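Local coordinates for protein acyl-CoA thioester hydrolase ybgC (PDB 3GRH) that is a putative thioesterase of the outer membrane, a pectinesterase-family lipoprotein that neither binds pectin nor shows pectinesterase activity, at residues 324-338 with 354-368. Residues are numbered along the deposited sequence; the frame is centred on the assembly and turned at random.
Sequences VNSRFNAFGDGVAQL and IRDSAINEGFNTAKP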
# COMPACT_ATOMS: atom_id res chain seq x y z
N VAL A 324 7.46 -2.97 -9.88
CA VAL A 324 8.20 -2.89 -11.16
C VAL A 324 9.12 -1.71 -11.15
O VAL A 324 8.76 -0.64 -10.70
CB VAL A 324 7.19 -2.95 -12.37
CG1 VAL A 324 6.22 -1.85 -12.29
CG2 VAL A 324 7.93 -2.93 -13.67
N ASN A 325 10.36 -1.88 -11.54
CA ASN A 325 11.28 -0.81 -11.74
C ASN A 325 11.43 0.00 -10.40
O ASN A 325 11.52 1.26 -10.39
CB ASN A 325 10.79 0.11 -12.86
CG ASN A 325 10.66 -0.57 -14.22
OD1 ASN A 325 9.88 -0.16 -15.07
ND2 ASN A 325 11.43 -1.57 -14.43
N SER A 326 11.48 -0.75 -9.31
CA SER A 326 11.47 -0.19 -7.97
C SER A 326 12.84 -0.54 -7.29
O SER A 326 13.72 -1.10 -7.92
CB SER A 326 10.24 -0.70 -7.25
OG SER A 326 9.08 -0.00 -7.75
N ARG A 327 13.05 0.03 -6.11
CA ARG A 327 14.32 0.01 -5.37
C ARG A 327 13.98 -0.44 -3.96
O ARG A 327 13.05 0.01 -3.36
CB ARG A 327 15.01 1.37 -5.37
CG ARG A 327 15.46 1.74 -6.70
CD ARG A 327 16.13 3.11 -6.62
NE ARG A 327 15.15 4.18 -6.47
CZ ARG A 327 15.33 5.31 -5.77
NH1 ARG A 327 16.46 5.53 -5.12
NH2 ARG A 327 14.39 6.23 -5.75
N PHE A 328 14.73 -1.40 -3.45
CA PHE A 328 14.52 -1.96 -2.13
C PHE A 328 15.81 -1.86 -1.31
O PHE A 328 16.85 -2.29 -1.75
CB PHE A 328 14.15 -3.45 -2.24
CG PHE A 328 12.84 -3.70 -2.92
CD1 PHE A 328 11.68 -3.80 -2.22
CD2 PHE A 328 12.75 -3.72 -4.28
CE1 PHE A 328 10.45 -3.97 -2.84
CE2 PHE A 328 11.51 -3.90 -4.87
CZ PHE A 328 10.39 -4.04 -4.19
N ASN A 329 15.75 -1.20 -0.18
CA ASN A 329 16.92 -0.96 0.68
C ASN A 329 16.64 -1.35 2.10
O ASN A 329 15.63 -0.99 2.65
CB ASN A 329 17.27 0.51 0.57
CG ASN A 329 17.80 0.91 -0.81
OD1 ASN A 329 18.72 0.27 -1.30
ND2 ASN A 329 17.24 1.96 -1.43
N ALA A 330 17.56 -2.07 2.73
CA ALA A 330 17.40 -2.41 4.17
C ALA A 330 18.69 -2.20 4.94
O ALA A 330 19.74 -2.42 4.39
CB ALA A 330 16.98 -3.83 4.30
N PHE A 331 18.57 -1.76 6.19
CA PHE A 331 19.76 -1.48 7.06
C PHE A 331 20.55 -2.73 7.49
O PHE A 331 21.54 -3.07 6.86
CB PHE A 331 19.37 -0.64 8.30
CG PHE A 331 18.92 0.75 7.96
CD1 PHE A 331 17.60 1.01 7.72
CD2 PHE A 331 19.84 1.78 7.80
CE1 PHE A 331 17.17 2.28 7.37
CE2 PHE A 331 19.41 3.06 7.44
CZ PHE A 331 18.08 3.31 7.24
N GLY A 332 20.12 -3.37 8.58
CA GLY A 332 20.76 -4.55 9.18
C GLY A 332 21.52 -5.58 8.35
O GLY A 332 21.76 -5.40 7.14
N ASP A 333 21.91 -6.66 9.00
CA ASP A 333 22.78 -7.66 8.38
C ASP A 333 21.98 -8.88 7.93
O ASP A 333 21.96 -9.91 8.59
CB ASP A 333 23.89 -8.07 9.36
CG ASP A 333 24.88 -6.94 9.68
OD1 ASP A 333 25.61 -6.45 8.77
OD2 ASP A 333 24.99 -6.57 10.88
N GLY A 334 21.29 -8.75 6.80
CA GLY A 334 20.58 -9.86 6.20
C GLY A 334 19.36 -10.36 6.92
O GLY A 334 18.98 -11.50 6.76
N VAL A 335 18.72 -9.50 7.70
CA VAL A 335 17.55 -9.88 8.48
C VAL A 335 16.29 -9.71 7.63
O VAL A 335 15.42 -10.59 7.58
CB VAL A 335 17.51 -9.01 9.73
CG1 VAL A 335 16.06 -8.90 10.38
CG2 VAL A 335 18.59 -9.51 10.67
N ALA A 336 16.24 -8.58 6.94
CA ALA A 336 15.03 -8.17 6.19
C ALA A 336 14.64 -9.16 5.09
O ALA A 336 15.45 -9.72 4.39
CB ALA A 336 15.24 -6.81 5.59
N GLN A 337 13.35 -9.34 4.94
CA GLN A 337 12.80 -10.20 3.92
C GLN A 337 11.84 -9.45 3.02
O GLN A 337 11.33 -8.42 3.35
CB GLN A 337 12.15 -11.40 4.61
CG GLN A 337 13.17 -12.37 5.11
CD GLN A 337 12.60 -13.44 6.05
OE1 GLN A 337 12.04 -13.09 7.10
NE2 GLN A 337 12.80 -14.69 5.72
N LEU A 338 11.62 -9.98 1.80
CA LEU A 338 10.77 -9.30 0.81
C LEU A 338 9.33 -9.42 1.14
O LEU A 338 8.50 -8.57 0.72
CB LEU A 338 11.06 -9.82 -0.55
CG LEU A 338 12.44 -9.61 -1.12
CD1 LEU A 338 12.53 -10.38 -2.44
CD2 LEU A 338 12.66 -8.13 -1.29
N ILE A 354 7.83 -9.19 -7.85
CA ILE A 354 8.82 -8.14 -7.88
C ILE A 354 9.65 -8.32 -9.11
O ILE A 354 10.26 -9.38 -9.29
CB ILE A 354 9.70 -8.16 -6.62
CG1 ILE A 354 8.91 -7.92 -5.37
CG2 ILE A 354 10.77 -7.00 -6.72
CD1 ILE A 354 9.77 -8.14 -4.08
N ARG A 355 9.58 -7.35 -10.02
CA ARG A 355 10.26 -7.44 -11.32
C ARG A 355 11.05 -6.23 -11.67
O ARG A 355 10.72 -5.12 -11.29
CB ARG A 355 9.32 -7.78 -12.46
CG ARG A 355 8.23 -6.81 -12.67
CD ARG A 355 7.28 -7.26 -13.80
NE ARG A 355 7.99 -7.32 -15.09
CZ ARG A 355 7.58 -7.99 -16.17
NH1 ARG A 355 6.42 -8.58 -16.22
NH2 ARG A 355 8.36 -7.91 -17.26
N ASP A 356 12.12 -6.45 -12.40
CA ASP A 356 12.88 -5.37 -12.95
C ASP A 356 13.35 -4.31 -11.91
O ASP A 356 13.44 -3.10 -12.20
CB ASP A 356 12.09 -4.68 -14.09
CG ASP A 356 11.56 -5.67 -15.11
OD1 ASP A 356 12.36 -6.47 -15.65
OD2 ASP A 356 10.30 -5.63 -15.40
N SER A 357 13.63 -4.78 -10.71
CA SER A 357 13.89 -3.97 -9.56
C SER A 357 15.27 -4.18 -8.98
O SER A 357 15.89 -5.21 -9.16
CB SER A 357 12.83 -4.22 -8.50
OG SER A 357 11.58 -3.68 -8.96
N ALA A 358 15.77 -3.17 -8.27
CA ALA A 358 17.08 -3.23 -7.65
C ALA A 358 16.83 -3.65 -6.19
O ALA A 358 16.08 -2.97 -5.49
CB ALA A 358 17.76 -1.85 -7.68
N ILE A 359 17.45 -4.72 -5.73
CA ILE A 359 17.40 -5.19 -4.32
C ILE A 359 18.77 -5.08 -3.72
O ILE A 359 19.72 -5.68 -4.17
CB ILE A 359 16.88 -6.63 -4.23
CG1 ILE A 359 15.53 -6.74 -4.92
CG2 ILE A 359 16.69 -7.02 -2.77
CD1 ILE A 359 15.02 -8.11 -5.07
N ASN A 360 18.92 -4.24 -2.74
CA ASN A 360 20.25 -3.76 -2.48
C ASN A 360 20.65 -4.47 -1.26
O ASN A 360 20.21 -5.62 -1.00
CB ASN A 360 20.29 -2.20 -2.46
CG ASN A 360 20.06 -1.60 -3.88
OD1 ASN A 360 20.71 -2.01 -4.87
ND2 ASN A 360 19.00 -0.76 -4.00
N GLU A 361 21.57 -3.90 -0.50
CA GLU A 361 22.05 -4.61 0.61
C GLU A 361 20.97 -4.67 1.68
O GLU A 361 19.96 -3.92 1.68
CB GLU A 361 23.36 -4.00 1.16
CG GLU A 361 24.27 -5.02 1.90
CD GLU A 361 24.83 -6.17 1.02
OE1 GLU A 361 24.20 -6.53 0.00
OE2 GLU A 361 25.93 -6.71 1.36
N GLY A 362 21.16 -5.66 2.53
CA GLY A 362 20.44 -5.80 3.76
C GLY A 362 19.42 -6.88 3.79
O GLY A 362 18.80 -7.06 4.82
N PHE A 363 19.14 -7.52 2.68
CA PHE A 363 18.12 -8.56 2.64
C PHE A 363 18.66 -9.96 2.85
O PHE A 363 19.84 -10.23 2.57
CB PHE A 363 17.30 -8.50 1.36
CG PHE A 363 16.46 -7.28 1.28
CD1 PHE A 363 15.19 -7.29 1.79
CD2 PHE A 363 16.94 -6.13 0.73
CE1 PHE A 363 14.44 -6.11 1.77
CE2 PHE A 363 16.21 -4.98 0.70
CZ PHE A 363 14.96 -4.98 1.22
N ASN A 364 17.79 -10.87 3.30
CA ASN A 364 18.11 -12.28 3.44
C ASN A 364 18.02 -12.93 2.08
O ASN A 364 16.93 -13.13 1.57
CB ASN A 364 17.11 -12.93 4.40
CG ASN A 364 17.44 -14.39 4.73
OD1 ASN A 364 18.05 -15.11 3.95
ND2 ASN A 364 17.00 -14.83 5.91
N THR A 365 19.15 -13.18 1.44
CA THR A 365 19.10 -13.61 0.05
C THR A 365 18.80 -15.08 -0.09
O THR A 365 18.29 -15.47 -1.14
CB THR A 365 20.38 -13.28 -0.71
OG1 THR A 365 21.48 -13.94 -0.07
CG2 THR A 365 20.61 -11.78 -0.75
N ALA A 366 19.12 -15.87 0.95
CA ALA A 366 18.82 -17.31 1.00
C ALA A 366 17.35 -17.63 1.27
O ALA A 366 16.82 -18.63 0.73
CB ALA A 366 19.68 -17.98 2.03
N LYS A 367 16.67 -16.81 2.07
CA LYS A 367 15.27 -17.01 2.35
C LYS A 367 14.55 -15.65 2.31
O LYS A 367 14.26 -15.02 3.31
CB LYS A 367 15.08 -17.64 3.70
CG LYS A 367 15.57 -19.03 3.80
CD LYS A 367 15.09 -19.65 5.07
CE LYS A 367 15.25 -21.17 5.03
NZ LYS A 367 16.20 -21.61 3.96
N PRO A 368 14.33 -15.13 1.11
CA PRO A 368 13.72 -13.84 1.01
C PRO A 368 12.25 -13.76 1.37
O PRO A 368 11.75 -12.69 1.59
CB PRO A 368 13.89 -13.49 -0.48
CG PRO A 368 14.04 -14.81 -1.11
CD PRO A 368 14.74 -15.67 -0.20
O HOH W 1 15.80 -13.29 8.07
O HOH W 2 18.38 -6.50 7.29
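Phe328 and Phe363 meet inside two successive turns of chain, where packing is tightest. The Phe328 ring, its CG anti to the carbonyl carbon (chi1 -65°), brings CE2 to 3.7 Å from Ile354 CG2, with Ser357 CB and Ala358 O at its edge; Phe295 stacks on it from the preceding turn. Phe363 lies with one face under Ala330, whose CB stands 4.0 Å from the ring centroid and 20° off the normal, a CH-pi contact. Its CZ touches Phe328 CB, and Leu338 CD2 reaches CE1 at 4.1 Å, the two side chains crossing at about a right angle. An alanine in place of Phe363 would probably leave Ala330, Ala336 and Leu338 without their common apolar partner and open a gap beside Phe328. Parallel pairing fixes the register: Ala358 N donates to Ser326 O, and Phe328 N to Ala358 O at 2.9 Å. At the corner, Ser357 OG accepts from Ser326 N at 3.0 Å while donating to Arg355 O. Alongside, Asn360 ND2 bonds Asn329 OD1 at 2.9 Å, their amide planes nearly parallel. The outer side is looser: the Asn325 ND2 bond to Asp356 O is weak, Arg327 and Glu361 are exposed, and beyond Ala330 two waters bridge the loops, one joining Gly362 O to Ala336 N. By contrast, Gln337 NE2 meets Lys367 O in a nearly straight bond (169°); the side chain of Gln337 lies about 9 Å from that of Asp280, the predicted nucleophile. Stacked parallel strands, with aromatic and aliphatic residues packed inside and an asparagine pair on the outer side, mark the right-handed parallel beta-helix of the pectinesterase family.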